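Local coordinates for protein coatomer subunit delta (Saccharomyces cerevisiae, PDB 5FJZ) that forms part of the COPI vesicle coat, which probably carries dilysine-tagged cargo from Golgi to ER, and through this mu-homology domain binds a tryptophan-based peptide motif of Dsl1, at residues 18-23 and 41-46; 161-166 and 207-212; 122-127 and 143-148; 221-226 and 262-267. All blocks are in the same frame, centred on the assembly; numbering follows the deposited sequence.

Interaction 1 of 4, residues 18-23 and 41-46; sequences SIKEVI and VLELRI
V41 opens the pairing with K20 across the beta hairpin of strands 15-27 and 33-46, in the large mixed sheet of the mu-homology domain. The two form a hydrogen-bonded antiparallel pair: V41 O accepts from K20 N at 2.9 Å in an almost straight bond, and V41 N returns one to K20 O. Methyl CG1 of V41 lies 3.9 Å from CB of K20.

L42 turns to the other face, where it meets I19 in a non-hydrogen-bonded pair. Their side chains cross obliquely, with CD1 of L42 4.2 Å from CG1 of I19, and W109 packs on both, so two aliphatic residues fit this buried face.

E43 returns to the face of K20 and pairs with S18 through two backbone bonds, S18 N to E43 O at 2.8 Å and E43 N to S18 O at 2.9 Å. The small S18 sits on the same face, its CB 4.2 Å from CB of E43, which also packs on the backbone of the bound peptide. With CG anti to its carbonyl carbon (chi1 -70°) and the chain extended beyond, E43 crosses the extended K20. NZ of K20 then reaches OE1 of E43 at 3.1 Å, a salt bridge in which NZ lies above the carboxylate plane.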
loop_
_atom_site.group_PDB
_atom_site.type_symbol
_atom_site.label_atom_id
_atom_site.label_comp_id
_atom_site.label_asym_id
_atom_site.label_seq_id
_atom_site.Cartn_x
_atom_site.Cartn_y
_atom_site.Cartn_z
ATOM N N SER A 18 -22.546 -2.479 -13.555
ATOM C CA SER A 18 -21.225 -2.668 -14.113
ATOM C C SER A 18 -20.701 -4.012 -13.661
ATOM O O SER A 18 -20.648 -4.300 -12.468
ATOM C CB SER A 18 -20.291 -1.548 -13.674
ATOM O OG SER A 18 -19.020 -1.754 -14.238
ATOM N N ILE A 19 -20.294 -4.869 -14.632
ATOM C CA ILE A 19 -19.717 -6.127 -14.289
ATOM C C ILE A 19 -18.245 -6.061 -14.681
ATOM O O ILE A 19 -17.911 -5.959 -15.913
ATOM C CB ILE A 19 -20.432 -7.256 -15.056
ATOM C CG1 ILE A 19 -21.927 -7.287 -14.697
ATOM C CG2 ILE A 19 -19.814 -8.613 -14.765
ATOM C CD1 ILE A 19 -22.771 -8.202 -15.586
ATOM N N LYS A 20 -17.378 -6.024 -13.674
ATOM C CA LYS A 20 -15.952 -5.704 -13.928
ATOM C C LYS A 20 -15.097 -6.863 -13.570
ATOM O O LYS A 20 -15.204 -7.378 -12.445
ATOM C CB LYS A 20 -15.575 -4.482 -13.092
ATOM C CG LYS A 20 -16.216 -3.180 -13.534
ATOM C CD LYS A 20 -15.853 -2.023 -12.565
ATOM C CE LYS A 20 -15.958 -0.694 -13.272
ATOM N NZ LYS A 20 -16.061 0.449 -12.304
ATOM N N GLU A 21 -14.311 -7.374 -14.508
ATOM C CA GLU A 21 -13.365 -8.477 -14.254
ATOM C C GLU A 21 -11.938 -8.086 -14.504
ATOM O O GLU A 21 -11.618 -7.258 -15.424
ATOM C CB GLU A 21 -13.741 -9.764 -15.009
ATOM C CG GLU A 21 -15.076 -10.251 -14.486
ATOM C CD GLU A 21 -15.642 -11.470 -15.156
ATOM O OE1 GLU A 21 -15.295 -11.700 -16.349
ATOM O OE2 GLU A 21 -16.389 -12.217 -14.477
ATOM N N VAL A 22 -11.071 -8.528 -13.612
ATOM C CA VAL A 22 -9.624 -8.271 -13.680
ATOM C C VAL A 22 -8.853 -9.575 -13.667
ATOM O O VAL A 22 -9.153 -10.459 -12.909
ATOM C CB VAL A 22 -9.169 -7.459 -12.452
ATOM C CG1 VAL A 22 -7.671 -7.249 -12.434
ATOM C CG2 VAL A 22 -9.887 -6.145 -12.400
ATOM N N ILE A 23 -7.908 -9.705 -14.602
ATOM C CA ILE A 23 -7.203 -10.957 -14.818
ATOM C C ILE A 23 -5.732 -10.753 -14.538
ATOM O O ILE A 23 -5.114 -9.877 -15.149
ATOM C CB ILE A 23 -7.472 -11.573 -16.216
ATOM C CG1 ILE A 23 -6.723 -12.916 -16.440
ATOM C CG2 ILE A 23 -7.167 -10.583 -17.342
ATOM C CD1 ILE A 23 -7.267 -14.029 -15.596
ATOM N N VAL A 41 -16.285 -8.077 -9.835
ATOM C CA VAL A 41 -17.245 -7.384 -9.000
ATOM C C VAL A 41 -18.413 -6.991 -9.821
ATOM O O VAL A 41 -18.278 -6.574 -11.010
ATOM C CB VAL A 41 -16.552 -6.151 -8.267
ATOM C CG1 VAL A 41 -16.184 -5.040 -9.232
ATOM C CG2 VAL A 41 -17.516 -5.484 -7.293
ATOM N N LEU A 42 -19.602 -6.994 -9.202
ATOM C CA LEU A 42 -20.797 -6.467 -9.749
ATOM C C LEU A 42 -21.150 -5.187 -8.979
ATOM O O LEU A 42 -21.351 -5.230 -7.787
ATOM C CB LEU A 42 -21.866 -7.531 -9.574
ATOM C CG LEU A 42 -23.015 -7.093 -10.443
ATOM C CD1 LEU A 42 -23.797 -8.191 -11.070
ATOM C CD2 LEU A 42 -23.934 -6.279 -9.613
ATOM N N GLU A 43 -21.151 -4.051 -9.668
ATOM C CA GLU A 43 -21.415 -2.753 -9.090
ATOM C C GLU A 43 -22.751 -2.236 -9.597
ATOM O O GLU A 43 -23.109 -2.381 -10.789
ATOM C CB GLU A 43 -20.347 -1.759 -9.485
ATOM C CG GLU A 43 -19.015 -2.027 -8.827
ATOM C CD GLU A 43 -17.934 -1.037 -9.228
ATOM O OE1 GLU A 43 -18.171 -0.163 -10.084
ATOM O OE2 GLU A 43 -16.833 -1.148 -8.689
ATOM N N LEU A 44 -23.491 -1.627 -8.696
ATOM C CA LEU A 44 -24.768 -1.004 -8.979
ATOM C C LEU A 44 -24.701 0.498 -8.734
ATOM O O LEU A 44 -24.223 0.901 -7.683
ATOM C CB LEU A 44 -25.821 -1.686 -8.031
ATOM C CG LEU A 44 -27.239 -1.148 -8.069
ATOM C CD1 LEU A 44 -27.791 -1.321 -9.457
ATOM C CD2 LEU A 44 -28.087 -1.886 -7.022
ATOM N N ARG A 45 -25.139 1.291 -9.705
ATOM C CA ARG A 45 -25.303 2.723 -9.582
ATOM C C ARG A 45 -26.790 3.018 -9.805
ATOM O O ARG A 45 -27.403 2.623 -10.829
ATOM C CB ARG A 45 -24.470 3.474 -10.545
ATOM C CG ARG A 45 -22.974 3.572 -10.267
ATOM C CD ARG A 45 -22.206 4.131 -11.457
ATOM N NE ARG A 45 -22.697 5.436 -11.908
ATOM C CZ ARG A 45 -22.304 6.078 -13.027
ATOM N NH1 ARG A 45 -21.414 5.530 -13.807
ATOM N NH2 ARG A 45 -22.798 7.260 -13.357
ATOM N N ILE A 46 -27.359 3.753 -8.881
ATOM C CA ILE A 46 -28.709 4.236 -8.994
ATOM C C ILE A 46 -28.803 5.741 -8.787
ATOM O O ILE A 46 -28.268 6.280 -7.826
ATOM C CB ILE A 46 -29.637 3.531 -8.019
ATOM C CG1 ILE A 46 -29.582 2.025 -8.288
ATOM C CG2 ILE A 46 -31.068 4.012 -8.228
ATOM C CD1 ILE A 46 -30.389 1.206 -7.333
#

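Interaction 2 of 4, residues 161-166 and 207-212; sequences VFPQEP and FTIEAP
E165 O and E210 N are bridged by a water that lies 2.9 Å from each, donating to E165 O and accepting from E210 N. It is the firmer polar link between a loop carrying P163 and P166, residues 161-166, and the segment 207-212 of the mu-homology domain. The direct bond is weak though nearly straight, from E165 N to OE1 of E210 at 3.4 Å. The extended glutamate spans the distance to the loop: its CB lies 3.6 Å from CB of P163, and OE2 of E210 is 3.4 Å from CB of E165. With an alanine here, the weak bond to E165 N and the packing on CB of E165 would probably be lost.

Next to this polar patch the contact is aliphatic. The rigid ring of P163 sets CG 3.7 Å from CG1 of I209. CG1 of I209 stands anti to the backbone N (chi1 -170°), which carries CD1 toward V161, and the two side chains meet tip to tip, V161 CG2 lying 3.5 Å from I209 CD1.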
loop_
_atom_site.group_PDB
_atom_site.type_symbol
_atom_site.label_atom_id
_atom_site.label_comp_id
_atom_site.label_asym_id
_atom_site.label_seq_id
_atom_site.Cartn_x
_atom_site.Cartn_y
_atom_site.Cartn_z
ATOM N N VAL A 161 13.496 -1.901 -19.213
ATOM C CA VAL A 161 14.807 -1.391 -19.533
ATOM C C VAL A 161 14.591 0.001 -20.048
ATOM O O VAL A 161 13.479 0.370 -20.440
ATOM C CB VAL A 161 15.572 -2.296 -20.532
ATOM C CG1 VAL A 161 15.878 -3.617 -19.926
ATOM C CG2 VAL A 161 14.835 -2.460 -21.807
ATOM N N PHE A 162 15.638 0.805 -19.999
ATOM C CA PHE A 162 15.562 2.179 -20.497
ATOM C C PHE A 162 16.756 2.395 -21.442
ATOM O O PHE A 162 17.829 2.798 -20.964
ATOM C CB PHE A 162 15.732 3.191 -19.318
ATOM C CG PHE A 162 14.598 3.165 -18.325
ATOM C CD1 PHE A 162 14.542 2.165 -17.385
ATOM C CD2 PHE A 162 13.563 4.026 -18.432
ATOM C CE1 PHE A 162 13.465 2.065 -16.518
ATOM C CE2 PHE A 162 12.463 3.925 -17.606
ATOM C CZ PHE A 162 12.424 2.954 -16.633
ATOM N N PRO A 163 16.612 2.064 -22.723
ATOM C CA PRO A 163 17.846 1.982 -23.512
ATOM C C PRO A 163 18.299 3.354 -23.977
ATOM O O PRO A 163 17.457 4.220 -24.178
ATOM C CB PRO A 163 17.440 1.111 -24.713
ATOM C CG PRO A 163 15.953 1.094 -24.738
ATOM C CD PRO A 163 15.462 1.384 -23.368
ATOM N N GLN A 164 19.611 3.529 -24.139
ATOM C CA GLN A 164 20.177 4.742 -24.772
ATOM C C GLN A 164 19.573 4.861 -26.187
ATOM O O GLN A 164 18.863 5.832 -26.487
ATOM C CB GLN A 164 21.729 4.686 -24.750
ATOM C CG GLN A 164 22.332 4.792 -23.357
ATOM C CD GLN A 164 22.247 6.215 -22.791
ATOM O OE1 GLN A 164 22.909 7.152 -23.279
ATOM N NE2 GLN A 164 21.463 6.375 -21.727
ATOM N N GLU A 165 19.681 3.796 -26.980
ATOM C CA GLU A 165 19.268 3.839 -28.415
ATOM C C GLU A 165 17.762 3.652 -28.570
ATOM O O GLU A 165 17.181 2.917 -27.800
ATOM C CB GLU A 165 20.022 2.713 -29.132
ATOM C CG GLU A 165 19.902 2.642 -30.647
ATOM C CD GLU A 165 20.629 3.763 -31.364
ATOM O OE1 GLU A 165 21.469 4.470 -30.750
ATOM O OE2 GLU A 165 20.375 3.922 -32.586
ATOM N N PRO A 166 17.146 4.249 -29.598
ATOM C CA PRO A 166 15.741 3.953 -29.928
ATOM C C PRO A 166 15.433 2.483 -30.199
ATOM O O PRO A 166 16.225 1.789 -30.832
ATOM C CB PRO A 166 15.464 4.711 -31.210
ATOM C CG PRO A 166 16.654 5.577 -31.499
ATOM C CD PRO A 166 17.713 5.306 -30.462
ATOM N N PHE A 207 10.868 -6.728 -32.190
ATOM C CA PHE A 207 11.668 -5.507 -32.080
ATOM C C PHE A 207 13.023 -5.805 -31.594
ATOM O O PHE A 207 13.281 -6.896 -31.054
ATOM C CB PHE A 207 10.932 -4.465 -31.186
ATOM C CG PHE A 207 10.610 -5.003 -29.855
ATOM C CD1 PHE A 207 9.524 -5.874 -29.673
ATOM C CD2 PHE A 207 11.429 -4.802 -28.832
ATOM C CE1 PHE A 207 9.258 -6.427 -28.411
ATOM C CE2 PHE A 207 11.192 -5.368 -27.592
ATOM C CZ PHE A 207 10.079 -6.168 -27.375
ATOM N N THR A 208 13.916 -4.814 -31.726
ATOM C CA THR A 208 15.199 -4.855 -31.186
ATOM C C THR A 208 15.371 -3.753 -30.140
ATOM O O THR A 208 15.003 -2.642 -30.386
ATOM C CB THR A 208 16.238 -4.635 -32.320
ATOM O OG1 THR A 208 16.053 -5.652 -33.331
ATOM C CG2 THR A 208 17.630 -4.793 -31.768
ATOM N N ILE A 209 15.895 -4.125 -29.020
ATOM C CA ILE A 209 16.029 -3.240 -27.877
ATOM C C ILE A 209 17.339 -3.512 -27.205
ATOM O O ILE A 209 17.779 -4.654 -27.089
ATOM C CB ILE A 209 14.816 -3.407 -26.893
ATOM C CG1 ILE A 209 14.824 -2.307 -25.821
ATOM C CG2 ILE A 209 14.813 -4.780 -26.241
ATOM C CD1 ILE A 209 13.472 -2.230 -25.047
ATOM N N GLU A 210 17.993 -2.448 -26.713
ATOM C CA GLU A 210 19.237 -2.577 -25.914
ATOM C C GLU A 210 18.975 -3.042 -24.491
ATOM O O GLU A 210 18.093 -2.514 -23.857
ATOM C CB GLU A 210 19.954 -1.234 -25.783
ATOM C CG GLU A 210 20.698 -0.773 -27.016
ATOM C CD GLU A 210 21.532 0.470 -26.739
ATOM O OE1 GLU A 210 21.334 1.118 -25.670
ATOM O OE2 GLU A 210 22.387 0.793 -27.594
ATOM N N ALA A 211 19.768 -3.994 -24.004
ATOM C CA ALA A 211 19.772 -4.403 -22.641
ATOM C C ALA A 211 21.128 -4.985 -22.335
ATOM O O ALA A 211 21.796 -5.495 -23.234
ATOM C CB ALA A 211 18.699 -5.486 -22.420
ATOM N N PRO A 212 21.521 -4.992 -21.044
ATOM C CA PRO A 212 22.846 -5.488 -20.693
ATOM C C PRO A 212 23.007 -6.998 -20.701
ATOM O O PRO A 212 24.114 -7.485 -20.920
ATOM C CB PRO A 212 23.076 -4.924 -19.276
ATOM C CG PRO A 212 21.743 -4.532 -18.747
ATOM C CD PRO A 212 20.876 -4.266 -19.944
HETATM O O HOH W 1 17.090 0.002 -27.980
#

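Interaction 3 of 4, residues 122-127 and 143-148; sequences PLTLTT and EYESVL
L123 sends its side chain across to the strand of E145. CB leads to CG of L123, which stands anti to the backbone N (chi1 -172°) and lies 4.2 Å from E145 O. At the tip, CD1 of L123 comes to 3.7 Å from E145 O and 4.0 Å from CB of Y144, and it also packs near CB of S146. A leucine suits this buried face, where I197 covers L123, Y144 and S146. L125 joins it there: its CD1 meets CB of Y144 as the two side chains cross.

These residues belong to the beta hairpin of strands 123-131 and 137-146, at one side of the antiparallel sheet of the mu-homology domain. L123 with S146 and L125 with Y144 are non-hydrogen-bonded pairs; T124 with E145 and T126 with E143 are the hydrogen-bonded ones.

The exposed E143 and E145 and the partly exposed T124 and T126 line the other face, as suits polar residues. E145 O accepts twice from T124, from N at 2.9 Å and from OG1 at 3.2 Å, the C=O...OG1 angle being 117° against 152° for the backbone N. A water that donates to E143 O is also bonded to OG1 of T126.

At the hairpin's open end V147 N gives a hydrogen bond to P122 O. The next amide, L148 N, bonds OG of S146 in an ST turn, and CG of L148 rests 3.9 Å from CB of P122.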
loop_
_atom_site.group_PDB
_atom_site.type_symbol
_atom_site.label_atom_id
_atom_site.label_comp_id
_atom_site.label_asym_id
_atom_site.label_seq_id
_atom_site.Cartn_x
_atom_site.Cartn_y
_atom_site.Cartn_z
ATOM N N PRO A 122 -7.349 -14.908 -21.327
ATOM C CA PRO A 122 -7.823 -14.436 -22.612
ATOM C C PRO A 122 -6.693 -14.364 -23.705
ATOM O O PRO A 122 -7.002 -14.355 -24.887
ATOM C CB PRO A 122 -8.326 -13.056 -22.298
ATOM C CG PRO A 122 -7.465 -12.585 -21.160
ATOM C CD PRO A 122 -7.136 -13.791 -20.349
ATOM N N LEU A 123 -5.471 -14.148 -23.277
ATOM C CA LEU A 123 -4.318 -13.887 -24.166
ATOM C C LEU A 123 -3.092 -14.644 -23.721
ATOM O O LEU A 123 -2.516 -14.357 -22.668
ATOM C CB LEU A 123 -4.068 -12.405 -24.246
ATOM C CG LEU A 123 -3.040 -11.945 -25.246
ATOM C CD1 LEU A 123 -3.580 -11.905 -26.635
ATOM C CD2 LEU A 123 -2.533 -10.558 -24.827
ATOM N N THR A 124 -2.661 -15.644 -24.489
ATOM C CA THR A 124 -1.476 -16.428 -24.186
ATOM C C THR A 124 -0.283 -15.756 -24.784
ATOM O O THR A 124 -0.408 -15.039 -25.731
ATOM C CB THR A 124 -1.596 -17.892 -24.712
ATOM O OG1 THR A 124 -1.982 -17.866 -26.057
ATOM C CG2 THR A 124 -2.719 -18.621 -24.006
ATOM N N LEU A 125 0.858 -15.898 -24.100
ATOM C CA LEU A 125 2.109 -15.228 -24.444
ATOM C C LEU A 125 3.307 -16.173 -24.463
ATOM O O LEU A 125 3.390 -17.094 -23.647
ATOM C CB LEU A 125 2.383 -14.251 -23.356
ATOM C CG LEU A 125 1.892 -12.839 -23.397
ATOM C CD1 LEU A 125 0.869 -12.406 -24.420
ATOM C CD2 LEU A 125 1.632 -12.261 -21.989
ATOM N N THR A 126 4.260 -15.934 -25.378
ATOM C CA THR A 126 5.459 -16.607 -25.457
ATOM C C THR A 126 6.501 -15.656 -25.979
ATOM O O THR A 126 6.165 -14.723 -26.734
ATOM C CB THR A 126 5.390 -17.762 -26.524
ATOM O OG1 THR A 126 4.352 -18.687 -26.195
ATOM C CG2 THR A 126 6.683 -18.514 -26.534
ATOM N N THR A 127 7.732 -15.874 -25.607
ATOM C CA THR A 127 8.796 -14.991 -26.084
ATOM C C THR A 127 9.939 -15.792 -26.681
ATOM O O THR A 127 10.221 -16.900 -26.235
ATOM C CB THR A 127 9.305 -14.054 -24.980
ATOM O OG1 THR A 127 9.934 -14.764 -23.926
ATOM C CG2 THR A 127 8.180 -13.259 -24.369
ATOM N N GLU A 143 5.086 -13.503 -28.969
ATOM C CA GLU A 143 3.959 -14.125 -29.627
ATOM C C GLU A 143 2.792 -14.244 -28.733
ATOM O O GLU A 143 2.902 -14.580 -27.610
ATOM C CB GLU A 143 4.337 -15.544 -30.074
ATOM C CG GLU A 143 5.195 -15.440 -31.319
ATOM C CD GLU A 143 5.728 -16.756 -31.776
ATOM O OE1 GLU A 143 5.886 -17.674 -30.919
ATOM O OE2 GLU A 143 5.970 -16.843 -33.009
ATOM N N TYR A 144 1.670 -13.877 -29.267
ATOM C CA TYR A 144 0.418 -13.839 -28.540
ATOM C C TYR A 144 -0.690 -14.554 -29.307
ATOM O O TYR A 144 -0.703 -14.598 -30.557
ATOM C CB TYR A 144 0.044 -12.400 -28.265
ATOM C CG TYR A 144 0.032 -11.455 -29.464
ATOM C CD1 TYR A 144 -1.074 -11.360 -30.302
ATOM C CD2 TYR A 144 1.093 -10.612 -29.692
ATOM C CE1 TYR A 144 -1.064 -10.524 -31.425
ATOM C CE2 TYR A 144 1.089 -9.730 -30.760
ATOM C CZ TYR A 144 0.034 -9.713 -31.643
ATOM O OH TYR A 144 0.050 -8.831 -32.739
ATOM N N GLU A 145 -1.645 -15.119 -28.563
ATOM C CA GLU A 145 -2.833 -15.689 -29.109
ATOM C C GLU A 145 -4.031 -15.336 -28.233
ATOM O O GLU A 145 -4.004 -15.577 -27.016
ATOM C CB GLU A 145 -2.737 -17.226 -29.214
ATOM C CG GLU A 145 -4.008 -17.773 -29.846
ATOM C CD GLU A 145 -3.883 -19.138 -30.462
ATOM O OE1 GLU A 145 -3.194 -19.993 -29.865
ATOM O OE2 GLU A 145 -4.503 -19.328 -31.554
ATOM N N SER A 146 -5.019 -14.706 -28.836
ATOM C CA SER A 146 -6.267 -14.353 -28.208
ATOM C C SER A 146 -7.265 -15.458 -28.331
ATOM O O SER A 146 -7.436 -16.024 -29.418
ATOM C CB SER A 146 -6.853 -13.136 -28.860
ATOM O OG SER A 146 -8.150 -12.804 -28.327
ATOM N N VAL A 147 -7.964 -15.740 -27.242
ATOM C CA VAL A 147 -9.172 -16.554 -27.312
ATOM C C VAL A 147 -10.475 -15.756 -27.125
ATOM O O VAL A 147 -11.537 -16.287 -26.968
ATOM C CB VAL A 147 -9.067 -17.750 -26.347
ATOM C CG1 VAL A 147 -7.806 -18.566 -26.638
ATOM C CG2 VAL A 147 -9.114 -17.317 -24.907
ATOM N N LEU A 148 -10.397 -14.443 -27.189
ATOM C CA LEU A 148 -11.577 -13.653 -27.076
ATOM C C LEU A 148 -12.365 -13.595 -28.385
ATOM O O LEU A 148 -11.784 -13.711 -29.473
ATOM C CB LEU A 148 -11.201 -12.220 -26.687
ATOM C CG LEU A 148 -10.642 -12.112 -25.281
ATOM C CD1 LEU A 148 -10.208 -10.680 -25.065
ATOM C CD2 LEU A 148 -11.692 -12.476 -24.260
HETATM O O HOH W 2 1.497 -17.393 -26.974
#

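Interaction 4 of 4, residues 221-226 and 262-267; sequences TVSFQE and LKSDEY
F224 and Y267 make an edge-to-face aromatic pair: the edge of the phenylalanine points at the face of the tyrosine, the ring planes are 78° apart, and F224 CZ lies 3.7 Å from Y267 CE2. Over one face of the F224 ring sits CB of S264, 3.8 Å from its centroid and close to the ring normal, a CH-pi contact suited to the short serine. F224 is placed by CG standing between its backbone N and carbonyl carbon (chi1 61°), which brings one face of the ring against CB of S264. With an alanine at this position, Y267 and CB of S264 would probably lose the ring they pack on, opening a gap between them.

Among the hydrogen bonds, the regular antiparallel pairing of strands 220-229 and 257-269, neighbours in the large mixed sheet of the mu-homology domain, is confined to Q225 with K263 and E226 with L262, the latter two exchanging a pair of bonds. The ladder is then interrupted: S264 N still bonds F224 O, but F224 N turns to the side-chain OG of S264 at 3.0 Å. The chain turns a corner at D265 and E266, the latter centring an inverse gamma turn, and beyond it V222 N reaches Y267 O at 2.9 Å.

Water bridges the corner. One molecule accepts from S264 OG at 2.6 Å and donates to V222 O and D265 O; another donates to F224 O and S264 O.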
loop_
_atom_site.group_PDB
_atom_site.type_symbol
_atom_site.label_atom_id
_atom_site.label_comp_id
_atom_site.label_asym_id
_atom_site.label_seq_id
_atom_site.Cartn_x
_atom_site.Cartn_y
_atom_site.Cartn_z
ATOM N N THR A 221 5.579 -7.102 -19.309
ATOM C CA THR A 221 4.229 -6.933 -18.858
ATOM C C THR A 221 3.351 -6.577 -20.019
ATOM O O THR A 221 3.745 -5.808 -20.925
ATOM C CB THR A 221 4.143 -5.816 -17.808
ATOM O OG1 THR A 221 4.874 -6.214 -16.662
ATOM C CG2 THR A 221 2.735 -5.571 -17.383
ATOM N N VAL A 222 2.142 -7.062 -20.004
ATOM C CA VAL A 222 1.139 -6.675 -20.994
ATOM C C VAL A 222 -0.057 -5.953 -20.324
ATOM O O VAL A 222 -0.471 -6.337 -19.198
ATOM C CB VAL A 222 0.640 -7.852 -21.817
ATOM C CG1 VAL A 222 -0.073 -8.859 -20.964
ATOM C CG2 VAL A 222 -0.329 -7.383 -22.880
ATOM N N SER A 223 -0.568 -4.947 -21.019
ATOM C CA SER A 223 -1.674 -4.136 -20.529
ATOM C C SER A 223 -2.755 -4.053 -21.597
ATOM O O SER A 223 -2.466 -3.631 -22.744
ATOM C CB SER A 223 -1.114 -2.734 -20.195
ATOM O OG SER A 223 -2.122 -1.873 -19.670
ATOM N N PHE A 224 -3.983 -4.424 -21.222
ATOM C CA PHE A 224 -5.134 -4.350 -22.066
ATOM C C PHE A 224 -6.415 -4.203 -21.261
ATOM O O PHE A 224 -6.456 -4.431 -20.047
ATOM C CB PHE A 224 -5.249 -5.576 -22.971
ATOM C CG PHE A 224 -5.390 -6.917 -22.216
ATOM C CD1 PHE A 224 -6.604 -7.315 -21.635
ATOM C CD2 PHE A 224 -4.272 -7.734 -22.031
ATOM C CE1 PHE A 224 -6.725 -8.517 -20.995
ATOM C CE2 PHE A 224 -4.402 -8.947 -21.345
ATOM C CZ PHE A 224 -5.622 -9.324 -20.842
ATOM N N GLN A 225 -7.432 -3.697 -21.926
ATOM C CA GLN A 225 -8.698 -3.384 -21.288
ATOM C C GLN A 225 -9.728 -3.340 -22.378
ATOM O O GLN A 225 -9.560 -2.616 -23.351
ATOM C CB GLN A 225 -8.592 -2.034 -20.534
ATOM C CG GLN A 225 -9.812 -1.592 -19.693
ATOM C CD GLN A 225 -9.628 -0.314 -18.867
ATOM O OE1 GLN A 225 -10.606 0.244 -18.395
ATOM N NE2 GLN A 225 -8.383 0.144 -18.679
ATOM N N GLU A 226 -10.855 -3.984 -22.175
ATOM C CA GLU A 226 -12.015 -3.764 -23.058
ATOM C C GLU A 226 -13.329 -3.654 -22.302
ATOM O O GLU A 226 -13.459 -4.230 -21.244
ATOM C CB GLU A 226 -12.099 -4.925 -24.094
ATOM C CG GLU A 226 -12.432 -6.295 -23.485
ATOM C CD GLU A 226 -13.377 -7.151 -24.325
ATOM O OE1 GLU A 226 -13.320 -7.034 -25.573
ATOM O OE2 GLU A 226 -14.146 -7.976 -23.750
ATOM N N LEU A 262 -13.200 -6.070 -18.920
ATOM C CA LEU A 262 -12.088 -6.984 -18.595
ATOM C C LEU A 262 -10.794 -6.222 -18.781
ATOM O O LEU A 262 -10.676 -5.463 -19.778
ATOM C CB LEU A 262 -12.071 -8.188 -19.513
ATOM C CG LEU A 262 -10.965 -9.217 -19.269
ATOM C CD1 LEU A 262 -11.163 -9.988 -17.994
ATOM C CD2 LEU A 262 -10.915 -10.174 -20.464
ATOM N N LYS A 263 -9.972 -6.221 -17.739
ATOM C CA LYS A 263 -8.764 -5.449 -17.600
ATOM C C LYS A 263 -7.699 -6.442 -17.125
ATOM O O LYS A 263 -7.931 -7.256 -16.203
ATOM C CB LYS A 263 -8.949 -4.317 -16.580
ATOM C CG LYS A 263 -7.792 -3.360 -16.377
ATOM C CD LYS A 263 -8.081 -2.178 -15.420
ATOM C CE LYS A 263 -6.871 -1.352 -15.159
ATOM N NZ LYS A 263 -6.990 -0.033 -15.795
ATOM N N SER A 264 -6.518 -6.380 -17.743
ATOM C CA SER A 264 -5.324 -7.004 -17.141
ATOM C C SER A 264 -4.852 -6.269 -15.884
ATOM O O SER A 264 -5.046 -5.091 -15.713
ATOM C CB SER A 264 -4.170 -7.073 -18.145
ATOM O OG SER A 264 -3.797 -5.737 -18.566
ATOM N N ASP A 265 -4.243 -6.979 -14.971
ATOM C CA ASP A 265 -3.497 -6.357 -13.833
ATOM C C ASP A 265 -2.059 -6.911 -13.871
ATOM O O ASP A 265 -1.240 -6.445 -14.661
ATOM C CB ASP A 265 -4.276 -6.583 -12.545
ATOM C CG ASP A 265 -3.586 -5.927 -11.320
ATOM O OD1 ASP A 265 -2.650 -5.155 -11.525
ATOM O OD2 ASP A 265 -3.897 -6.288 -10.183
ATOM N N GLU A 266 -1.734 -7.936 -13.122
ATOM C CA GLU A 266 -0.391 -8.496 -13.122
ATOM C C GLU A 266 -0.297 -9.623 -14.176
ATOM O O GLU A 266 -0.625 -10.722 -13.887
ATOM C CB GLU A 266 -0.016 -9.012 -11.736
ATOM C CG GLU A 266 0.074 -7.877 -10.691
ATOM C CD GLU A 266 0.437 -8.328 -9.254
ATOM O OE1 GLU A 266 0.548 -9.547 -8.956
ATOM O OE2 GLU A 266 0.534 -7.445 -8.378
ATOM N N TYR A 267 0.045 -9.232 -15.401
ATOM C CA TYR A 267 -0.139 -10.032 -16.561
ATOM C C TYR A 267 1.231 -10.012 -17.219
ATOM O O TYR A 267 1.594 -9.043 -17.923
ATOM C CB TYR A 267 -1.196 -9.540 -17.466
ATOM C CG TYR A 267 -1.891 -10.605 -18.301
ATOM C CD1 TYR A 267 -1.265 -11.131 -19.439
ATOM C CD2 TYR A 267 -3.204 -10.972 -18.063
ATOM C CE1 TYR A 267 -1.925 -12.028 -20.265
ATOM C CE2 TYR A 267 -3.873 -11.871 -18.885
ATOM C CZ TYR A 267 -3.210 -12.444 -19.949
ATOM O OH TYR A 267 -3.860 -13.368 -20.774
HETATM O O HOH W 3 -1.730 -5.298 -17.011
HETATM O O HOH W 4 -4.848 -2.841 -17.856
#

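Overall arrangement
All four contacts are partly buried, but interaction 4 lies nearest the chain's centre and interaction 2 at the periphery, about 29 Å from it and beside a second subunit. Interactions 1 and 4 share the large mixed sheet, where E21 and I23 meet K263 through probable backbone hydrogen bonds. Interaction 3 belongs to the smaller antiparallel sheet, as does strand 202-210 of interaction 2, yet it touches interaction 4: Y267 OH probably bonds L123 O, and P122 packs on F224, so aromatic residues join the two sheets. The hairpins, 1 and 3, rest on backbone ladders with one apolar and one mostly polar face; 4 adds ring packing and water, while 2 relies on aliphatic contacts and a water bridge.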